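Local coordinates for protein sorting nexin-21 (Mus musculus, PDB 4YMR) that binds membranes enriched in phosphatidylinositol 3-phosphate and phosphatidylinositol 4,5-bisphosphate and may act in several stages of intracellular trafficking, at residues L15-S20 against L31-N36; P95-H100 against A116-L121; N36-Q41 against L55-L60. All coordinates share one frame; numbering follows the deposited sequence.

Contact 1 of 3, residues L15-S20 against L31-N36; sequences LRRAQS and LALWAN
The indole of W34 lies against helix 12-24 with one face on the methyl of A18. A18 CB sits 3.6 Å from the centroid of the W34 six-membered ring, only 17° off the ring normal. This is a CH-pi contact over the face. Two more groups approach the ring obliquely. L15 CD2 is 3.7 Å from W34 CZ3, and the L15 side chain crosses the indole at about a right angle. The backbone N of Q19 is 3.7 Å from W34 CZ2. The CB atom of W34 does not point straight at the other helix. The first torsion (chi1 -66°) sets CG anti to the carbonyl carbon, and from there the ring swings in over A18.

L33 packs beside A18 through its CB, 3.7 Å from A18 CB. L33 CD1 reaches the aliphatic part of R17, 3.6 Å from R17 CG. The CA atoms of A18 and L33 are 5.5 Å apart. The segment axes come within 8.6 Å at an angle of 149°. A small residue at A18 thus goes with a close antiparallel pair of helices, as in the helical hairpins of a TPR-type domain. The chain is the C-terminal PXB/TPR part, domain-swapped; the PX domain binds phosphatidylinositol 3-phosphate.

The polar ends turn to other partners. W34 NE1 bonds to T22 OG1, and the Q19 amide bonds to E141 of the second subunit. L138 of that subunit also packs on W34. The two segments meet through apolar carbon and an aromatic face, with no hydrogen bond between them. The indole N-H is satisfied by T22 within helix 12-24, which ties the rotation of the ring to the helix it covers.

Contact 2 of 3, residues P95-H100 against A116-L121; sequences PFLEAH and AQLQAL
L97 and Q117 cross at about a right angle, with the two methyls of L97 against the chain of Q117. They join helix 93-106 to helix 112-122, an antiparallel helical hairpin of the PXB/TPR domain. The segment axes lie 9.8 Å apart at their closest and make an angle of 144°.

L97 CD1 does most of the touching. It is 3.6 Å from Q117 CG. CG anti to the backbone N (chi1 -176°) places this methylene by L97, and the extended chain carries the amide on past the leucine methyls. The amide spans both of them, with NE2 nearer CD1 and L97 CD2 3.9 Å from Q117 OE1. L97 CD1 also faces the backbone of L118, and more loosely L121 CD2 at 4.3 Å.

E98 and L118 cross obliquely, the carboxylate next to a leucine methyl. The E98 chain bends at chi2 (68°), which leaves OE1 beside L118 CD2 while OE2 forms a salt bridge with R102 of the same helix. P131 of the following loop packs on both E98 and L118.

The second subunit adds to this region, since its L81 packs on L97. Between the two segments the contact is van der Waals in kind. E98 OE1 is 3.9 Å from L118 CD2.

Contact 3 of 3, residues N36-Q41 against L55-L60; sequences NAWQLQ and LTLAGL
W38 and Q41 carry the contact from helix 27-43, and T56 and L57 receive them on helix 52-66. A37 comes first in sequence. It contributes its carbonyl oxygen, which accepts from both the backbone N and NE2 of Q41.

W38 follows. Its CB is 3.6 Å from T56 CG2, and the same methyl lies at the edge of the indole, near its plane. L60 CD1 approaches W38 CB more loosely. With CG anti to the backbone N (chi1 178°), the ring is carried past T56 to L57. There L57 CD2 stands over one face, 3.9 Å from the centroid of the W38 six-membered ring and nearly on its normal, a CH-pi contact. L57 CG touches the benzene end of the indole, 3.6 Å from W38 CZ3. K79 of helix 70-85 packs on both W38 and L57.

The two segments run antiparallel at 149°, with axes 9.8 Å apart. They join successive antiparallel helices of the TPR-type helical stack of this PXB/TPR domain. F96 of the second subunit packs on L57.

Q41 makes the one hydrogen bond between the segments. Its NE2 donates to T56 OG1 at 2.7 Å, nearly straight at 163° and in the amide plane. The same NE2 also donates to A37 O at 3.2 Å. That donor stands above the carbonyl plane, on the face opposite the backbone N of Q41. With both acceptors near the amide plane, the rotation of the buried Q41 amide is fixed. T56 OG1 has a further bond, to R52 O one turn earlier in its helix.

Overall arrangement
From the N terminus, contact 1 closes the short turn between helix 12-24 and helix 27-43. Contact 3 follows and closes the connection from helix 27-43 to helix 52-66. The two share N36 and touch each other: L15 meets A37, and W34 packs on G59 and L60. Together they join helices 12-24, 27-43 and 52-66. Helix 70-85 comes next, before the chain crosses to the other side of its centre. There contact 2 closes the turn between helix 93-106 and helix 112-122, its centre 36 Å from that of contact 1. The three loops lie in series. All three contacts also touch the second subunit of the domain-swapped assembly.

Contact 1 of 3, residues L15-S20 against L31-N36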
loop_
_atom_site.group_PDB
_atom_site.type_symbol
_atom_site.label_atom_id
_atom_site.label_comp_id
_atom_site.label_asym_id
_atom_site.label_seq_id
_atom_site.Cartn_x
_atom_site.Cartn_y
_atom_site.Cartn_z
ATOM N N LEU A 15 11.072 5.421 9.124
ATOM C CA LEU A 15 11.061 5.556 7.668
ATOM C C LEU A 15 11.239 7.007 7.240
ATOM O O LEU A 15 11.971 7.291 6.292
ATOM C CB LEU A 15 9.749 5.030 7.092
ATOM C CG LEU A 15 9.427 3.556 7.291
ATOM C CD1 LEU A 15 8.118 3.238 6.588
ATOM C CD2 LEU A 15 10.565 2.673 6.772
ATOM N N ARG A 16 10.540 7.906 7.934
ATOM C CA ARG A 16 10.668 9.351 7.754
ATOM C C ARG A 16 12.126 9.801 7.842
ATOM O O ARG A 16 12.643 10.429 6.923
ATOM C CB ARG A 16 9.828 10.105 8.805
ATOM C CG ARG A 16 8.370 10.374 8.411
ATOM C CD ARG A 16 7.521 10.858 9.604
ATOM N NE ARG A 16 6.192 10.241 9.608
ATOM C CZ ARG A 16 5.476 9.979 10.700
ATOM N NH1 ARG A 16 5.944 10.284 11.904
ATOM N NH2 ARG A 16 4.286 9.405 10.582
ATOM N N ARG A 17 12.778 9.483 8.957
ATOM C CA ARG A 17 14.182 9.830 9.147
ATOM C C ARG A 17 15.082 9.115 8.122
ATOM O O ARG A 17 15.941 9.747 7.513
ATOM C CB ARG A 17 14.644 9.581 10.597
ATOM C CG ARG A 17 16.111 9.961 10.866
ATOM C CD ARG A 17 16.269 11.064 11.921
ATOM N NE ARG A 17 17.673 11.284 12.287
ATOM C CZ ARG A 17 18.444 12.262 11.809
ATOM N NH1 ARG A 17 17.953 13.134 10.940
ATOM N NH2 ARG A 17 19.708 12.369 12.202
ATOM N N ALA A 18 14.866 7.816 7.908
ATOM C CA ALA A 18 15.648 7.087 6.911
ATOM C C ALA A 18 15.515 7.738 5.534
ATOM O O ALA A 18 16.496 7.848 4.795
ATOM C CB ALA A 18 15.254 5.601 6.864
ATOM N N GLN A 19 14.308 8.191 5.203
ATOM C CA GLN A 19 14.088 8.851 3.920
ATOM C C GLN A 19 14.854 10.175 3.785
ATOM O O GLN A 19 15.459 10.436 2.748
ATOM C CB GLN A 19 12.605 9.066 3.634
ATOM C CG GLN A 19 12.346 9.620 2.231
ATOM C CD GLN A 19 11.009 10.328 2.106
ATOM O OE1 GLN A 19 10.514 10.936 3.065
ATOM N NE2 GLN A 19 10.416 10.256 0.917
ATOM N N SER A 20 14.860 11.000 4.825
ATOM C CA SER A 20 15.550 12.288 4.725
ATOM C C SER A 20 17.055 12.086 4.626
ATOM O O SER A 20 17.719 12.702 3.793
ATOM C CB SER A 20 15.187 13.238 5.878
ATOM O OG SER A 20 15.562 12.717 7.139
ATOM N N LEU A 31 21.078 3.398 6.246
ATOM C CA LEU A 31 20.949 1.947 6.094
ATOM C C LEU A 31 20.416 1.243 7.346
ATOM O O LEU A 31 19.459 0.473 7.269
ATOM C CB LEU A 31 22.271 1.319 5.652
ATOM C CG LEU A 31 22.275 -0.206 5.470
ATOM C CD1 LEU A 31 21.431 -0.610 4.281
ATOM C CD2 LEU A 31 23.704 -0.739 5.340
ATOM N N ALA A 32 21.040 1.521 8.487
ATOM C CA ALA A 32 20.633 0.957 9.766
ATOM C C ALA A 32 19.147 1.219 10.071
ATOM O O ALA A 32 18.429 0.323 10.518
ATOM C CB ALA A 32 21.528 1.485 10.887
ATOM N N LEU A 33 18.692 2.442 9.809
ATOM C CA LEU A 33 17.291 2.814 10.026
ATOM C C LEU A 33 16.308 2.025 9.144
ATOM O O LEU A 33 15.340 1.453 9.649
ATOM C CB LEU A 33 17.100 4.322 9.834
ATOM C CG LEU A 33 17.885 5.183 10.822
ATOM C CD1 LEU A 33 17.537 6.656 10.663
ATOM C CD2 LEU A 33 17.621 4.707 12.243
ATOM N N TRP A 34 16.546 2.005 7.834
ATOM C CA TRP A 34 15.773 1.141 6.949
ATOM C C TRP A 34 15.780 -0.324 7.428
ATOM O O TRP A 34 14.775 -1.025 7.323
ATOM C CB TRP A 34 16.324 1.170 5.514
ATOM C CG TRP A 34 16.227 2.463 4.718
ATOM C CD1 TRP A 34 17.274 3.174 4.195
ATOM C CD2 TRP A 34 15.037 3.162 4.327
ATOM N NE1 TRP A 34 16.815 4.270 3.514
ATOM C CE2 TRP A 34 15.441 4.293 3.571
ATOM C CE3 TRP A 34 13.663 2.945 4.530
ATOM C CZ2 TRP A 34 14.535 5.203 3.024
ATOM C CZ3 TRP A 34 12.759 3.852 3.986
ATOM C CH2 TRP A 34 13.202 4.972 3.246
ATOM N N ALA A 35 16.927 -0.776 7.927
ATOM C CA ALA A 35 17.166 -2.184 8.236
ATOM C C ALA A 35 16.367 -2.646 9.451
ATOM O O ALA A 35 15.798 -3.732 9.447
ATOM C CB ALA A 35 18.654 -2.436 8.459
ATOM N N ASN A 36 16.340 -1.818 10.489
ATOM C CA ASN A 36 15.507 -2.073 11.657
ATOM C C ASN A 36 14.005 -1.942 11.376
ATOM O O ASN A 36 13.219 -2.756 11.849
ATOM C CB ASN A 36 15.945 -1.180 12.817
ATOM C CG ASN A 36 17.356 -1.495 13.281
ATOM O OD1 ASN A 36 17.749 -2.665 13.381
ATOM N ND2 ASN A 36 18.134 -0.454 13.550
#

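Contact 2 of 3, residues P95-H100 against A116-L121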
loop_
_atom_site.group_PDB
_atom_site.type_symbol
_atom_site.label_atom_id
_atom_site.label_comp_id
_atom_site.label_asym_id
_atom_site.label_seq_id
_atom_site.Cartn_x
_atom_site.Cartn_y
_atom_site.Cartn_z
ATOM N N PRO A 95 -12.371 -6.220 3.542
ATOM C CA PRO A 95 -13.301 -5.406 4.336
ATOM C C PRO A 95 -14.283 -4.594 3.497
ATOM O O PRO A 95 -15.436 -4.403 3.909
ATOM C CB PRO A 95 -12.371 -4.465 5.104
ATOM C CG PRO A 95 -11.101 -5.185 5.199
ATOM C CD PRO A 95 -10.979 -5.986 3.962
ATOM N N PHE A 96 -13.829 -4.113 2.345
ATOM C CA PHE A 96 -14.718 -3.419 1.417
ATOM C C PHE A 96 -15.704 -4.338 0.679
ATOM O O PHE A 96 -16.885 -3.999 0.553
ATOM C CB PHE A 96 -13.948 -2.499 0.459
ATOM C CG PHE A 96 -13.646 -1.146 1.042
ATOM C CD1 PHE A 96 -14.673 -0.237 1.303
ATOM C CD2 PHE A 96 -12.348 -0.782 1.336
ATOM C CE1 PHE A 96 -14.391 1.010 1.852
ATOM C CE2 PHE A 96 -12.064 0.447 1.885
ATOM C CZ PHE A 96 -13.085 1.346 2.145
ATOM N N LEU A 97 -15.236 -5.492 0.209
ATOM C CA LEU A 97 -16.154 -6.467 -0.370
ATOM C C LEU A 97 -17.279 -6.759 0.611
ATOM O O LEU A 97 -18.446 -6.693 0.246
ATOM C CB LEU A 97 -15.437 -7.750 -0.825
ATOM C CG LEU A 97 -14.567 -7.594 -2.086
ATOM C CD1 LEU A 97 -13.831 -8.866 -2.447
ATOM C CD2 LEU A 97 -15.371 -7.101 -3.300
ATOM N N GLU A 98 -16.927 -7.037 1.864
ATOM C CA GLU A 98 -17.919 -7.341 2.894
ATOM C C GLU A 98 -18.873 -6.161 3.143
ATOM O O GLU A 98 -20.089 -6.339 3.243
ATOM C CB GLU A 98 -17.236 -7.794 4.195
ATOM C CG GLU A 98 -18.161 -7.902 5.409
ATOM C CD GLU A 98 -19.177 -9.028 5.279
ATOM O OE1 GLU A 98 -18.765 -10.177 5.011
ATOM O OE2 GLU A 98 -20.392 -8.768 5.441
ATOM N N ALA A 99 -18.325 -4.957 3.224
ATOM C CA ALA A 99 -19.149 -3.780 3.453
ATOM C C ALA A 99 -20.061 -3.542 2.256
ATOM O O ALA A 99 -21.196 -3.101 2.407
ATOM C CB ALA A 99 -18.281 -2.564 3.720
ATOM N N HIS A 100 -19.555 -3.846 1.066
ATOM C CA HIS A 100 -20.337 -3.737 -0.167
ATOM C C HIS A 100 -21.461 -4.763 -0.271
ATOM O O HIS A 100 -22.549 -4.439 -0.748
ATOM C CB HIS A 100 -19.431 -3.842 -1.399
ATOM C CG HIS A 100 -20.084 -3.392 -2.669
ATOM N ND1 HIS A 100 -20.622 -4.278 -3.581
ATOM C CD2 HIS A 100 -20.288 -2.153 -3.173
ATOM C CE1 HIS A 100 -21.127 -3.595 -4.596
ATOM N NE2 HIS A 100 -20.938 -2.310 -4.380
ATOM N N ALA A 116 -19.195 -13.403 -4.914
ATOM C CA ALA A 116 -18.370 -14.375 -5.618
ATOM C C ALA A 116 -16.893 -14.048 -5.514
ATOM O O ALA A 116 -16.054 -14.947 -5.524
ATOM C CB ALA A 116 -18.782 -14.470 -7.075
ATOM N N GLN A 117 -16.579 -12.764 -5.392
ATOM C CA GLN A 117 -15.187 -12.341 -5.288
ATOM C C GLN A 117 -14.650 -12.579 -3.884
ATOM O O GLN A 117 -13.490 -12.941 -3.717
ATOM C CB GLN A 117 -15.029 -10.871 -5.680
ATOM C CG GLN A 117 -13.576 -10.391 -5.677
ATOM C CD GLN A 117 -13.415 -8.977 -6.222
ATOM O OE1 GLN A 117 -14.333 -8.420 -6.838
ATOM N NE2 GLN A 117 -12.243 -8.391 -5.997
ATOM N N LEU A 118 -15.500 -12.367 -2.881
ATOM C CA LEU A 118 -15.148 -12.658 -1.490
ATOM C C LEU A 118 -15.091 -14.173 -1.210
ATOM O O LEU A 118 -14.404 -14.605 -0.300
ATOM C CB LEU A 118 -16.105 -11.956 -0.512
ATOM C CG LEU A 118 -15.735 -12.029 0.980
ATOM C CD1 LEU A 118 -14.410 -11.326 1.246
ATOM C CD2 LEU A 118 -16.825 -11.467 1.878
ATOM N N GLN A 119 -15.807 -14.975 -1.993
ATOM C CA GLN A 119 -15.768 -16.423 -1.809
ATOM C C GLN A 119 -14.688 -17.082 -2.659
ATOM O O GLN A 119 -14.601 -18.307 -2.718
ATOM C CB GLN A 119 -17.113 -17.052 -2.134
ATOM C CG GLN A 119 -18.237 -16.557 -1.277
ATOM C CD GLN A 119 -19.562 -16.934 -1.857
ATOM O OE1 GLN A 119 -19.623 -17.697 -2.821
ATOM N NE2 GLN A 119 -20.642 -16.398 -1.288
ATOM N N ALA A 120 -13.880 -16.271 -3.329
ATOM C CA ALA A 120 -12.759 -16.785 -4.094
ATOM C C ALA A 120 -11.485 -16.451 -3.350
ATOM O O ALA A 120 -10.523 -17.220 -3.373
ATOM C CB ALA A 120 -12.737 -16.185 -5.488
ATOM N N LEU A 121 -11.490 -15.298 -2.685
ATOM C CA LEU A 121 -10.422 -14.922 -1.758
ATOM C C LEU A 121 -10.414 -15.855 -0.548
ATOM O O LEU A 121 -9.383 -16.043 0.102
ATOM C CB LEU A 121 -10.614 -13.482 -1.277
ATOM C CG LEU A 121 -9.927 -12.331 -2.003
ATOM C CD1 LEU A 121 -10.318 -12.308 -3.462
ATOM C CD2 LEU A 121 -10.296 -11.021 -1.337
#

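Contact 3 of 3, residues N36-Q41 against L55-L60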
loop_
_atom_site.group_PDB
_atom_site.type_symbol
_atom_site.label_atom_id
_atom_site.label_comp_id
_atom_site.label_asym_id
_atom_site.label_seq_id
_atom_site.Cartn_x
_atom_site.Cartn_y
_atom_site.Cartn_z
ATOM N N ASN A 36 16.340 -1.818 10.489
ATOM C CA ASN A 36 15.507 -2.073 11.657
ATOM C C ASN A 36 14.005 -1.942 11.376
ATOM O O ASN A 36 13.219 -2.756 11.849
ATOM C CB ASN A 36 15.945 -1.180 12.817
ATOM C CG ASN A 36 17.356 -1.495 13.281
ATOM O OD1 ASN A 36 17.749 -2.665 13.381
ATOM N ND2 ASN A 36 18.134 -0.454 13.550
ATOM N N ALA A 37 13.614 -0.928 10.604
ATOM C CA ALA A 37 12.236 -0.807 10.142
ATOM C C ALA A 37 11.799 -2.044 9.357
ATOM O O ALA A 37 10.673 -2.509 9.506
ATOM C CB ALA A 37 12.059 0.445 9.296
ATOM N N TRP A 38 12.686 -2.570 8.516
ATOM C CA TRP A 38 12.424 -3.829 7.819
ATOM C C TRP A 38 12.159 -4.996 8.784
ATOM O O TRP A 38 11.179 -5.717 8.639
ATOM C CB TRP A 38 13.560 -4.193 6.859
ATOM C CG TRP A 38 13.297 -5.497 6.185
ATOM C CD1 TRP A 38 13.922 -6.688 6.426
ATOM C CD2 TRP A 38 12.283 -5.765 5.208
ATOM N NE1 TRP A 38 13.385 -7.669 5.633
ATOM C CE2 TRP A 38 12.371 -7.130 4.874
ATOM C CE3 TRP A 38 11.312 -4.981 4.565
ATOM C CZ2 TRP A 38 11.540 -7.725 3.934
ATOM C CZ3 TRP A 38 10.490 -5.570 3.630
ATOM C CH2 TRP A 38 10.602 -6.928 3.329
ATOM N N GLN A 39 13.047 -5.171 9.757
ATOM C CA GLN A 39 12.890 -6.162 10.827
ATOM C C GLN A 39 11.567 -6.029 11.605
ATOM O O GLN A 39 10.873 -7.026 11.825
ATOM C CB GLN A 39 14.081 -6.085 11.795
ATOM C CG GLN A 39 13.915 -6.876 13.095
ATOM C CD GLN A 39 14.090 -8.366 12.896
ATOM O OE1 GLN A 39 14.701 -8.799 11.921
ATOM N NE2 GLN A 39 13.557 -9.159 13.821
ATOM N N LEU A 40 11.237 -4.812 12.039
ATOM C CA LEU A 40 9.948 -4.535 12.673
ATOM C C LEU A 40 8.782 -5.103 11.851
ATOM O O LEU A 40 7.979 -5.894 12.346
ATOM C CB LEU A 40 9.756 -3.024 12.878
ATOM C CG LEU A 40 10.601 -2.306 13.940
ATOM C CD1 LEU A 40 10.646 -0.807 13.673
ATOM C CD2 LEU A 40 10.085 -2.571 15.356
ATOM N N GLN A 41 8.713 -4.702 10.587
ATOM C CA GLN A 41 7.619 -5.085 9.702
ATOM C C GLN A 41 7.530 -6.587 9.444
ATOM O O GLN A 41 6.432 -7.134 9.360
ATOM C CB GLN A 41 7.741 -4.351 8.357
ATOM C CG GLN A 41 7.735 -2.833 8.463
ATOM C CD GLN A 41 7.952 -2.160 7.111
ATOM O OE1 GLN A 41 7.077 -2.181 6.245
ATOM N NE2 GLN A 41 9.127 -1.571 6.926
ATOM N N LEU A 55 8.762 0.261 0.010
ATOM C CA LEU A 55 9.513 1.491 0.248
ATOM C C LEU A 55 10.776 1.210 1.073
ATOM O O LEU A 55 11.849 1.760 0.814
ATOM C CB LEU A 55 8.658 2.539 0.961
ATOM C CG LEU A 55 9.374 3.887 1.079
ATOM C CD1 LEU A 55 9.063 4.732 -0.142
ATOM C CD2 LEU A 55 8.985 4.611 2.338
ATOM N N THR A 56 10.625 0.354 2.078
ATOM C CA THR A 56 11.735 -0.074 2.899
ATOM C C THR A 56 12.821 -0.772 2.085
ATOM O O THR A 56 13.999 -0.451 2.206
ATOM C CB THR A 56 11.252 -1.025 3.989
ATOM O OG1 THR A 56 10.155 -0.427 4.682
ATOM C CG2 THR A 56 12.376 -1.338 4.947
ATOM N N LEU A 57 12.417 -1.734 1.267
ATOM C CA LEU A 57 13.348 -2.452 0.401
ATOM C C LEU A 57 13.998 -1.527 -0.629
ATOM O O LEU A 57 15.170 -1.685 -0.994
ATOM C CB LEU A 57 12.622 -3.589 -0.302
ATOM C CG LEU A 57 12.231 -4.754 0.596
ATOM C CD1 LEU A 57 11.236 -5.655 -0.115
ATOM C CD2 LEU A 57 13.460 -5.525 0.996
ATOM N N ALA A 58 13.241 -0.551 -1.101
ATOM C CA ALA A 58 13.848 0.419 -2.000
ATOM C C ALA A 58 14.946 1.208 -1.249
ATOM O O ALA A 58 16.001 1.493 -1.811
ATOM C CB ALA A 58 12.788 1.345 -2.630
ATOM N N GLY A 59 14.697 1.528 0.021
ATOM C CA GLY A 59 15.656 2.251 0.836
ATOM C C GLY A 59 16.924 1.444 1.001
ATOM O O GLY A 59 18.037 1.937 0.757
ATOM N N LEU A 60 16.747 0.187 1.400
ATOM C CA LEU A 60 17.855 -0.757 1.525
ATOM C C LEU A 60 18.650 -0.932 0.219
ATOM O O LEU A 60 19.875 -0.852 0.218
ATOM C CB LEU A 60 17.341 -2.105 2.038
ATOM C CG LEU A 60 16.795 -2.132 3.471
ATOM C CD1 LEU A 60 16.243 -3.505 3.810
ATOM C CD2 LEU A 60 17.889 -1.727 4.471
#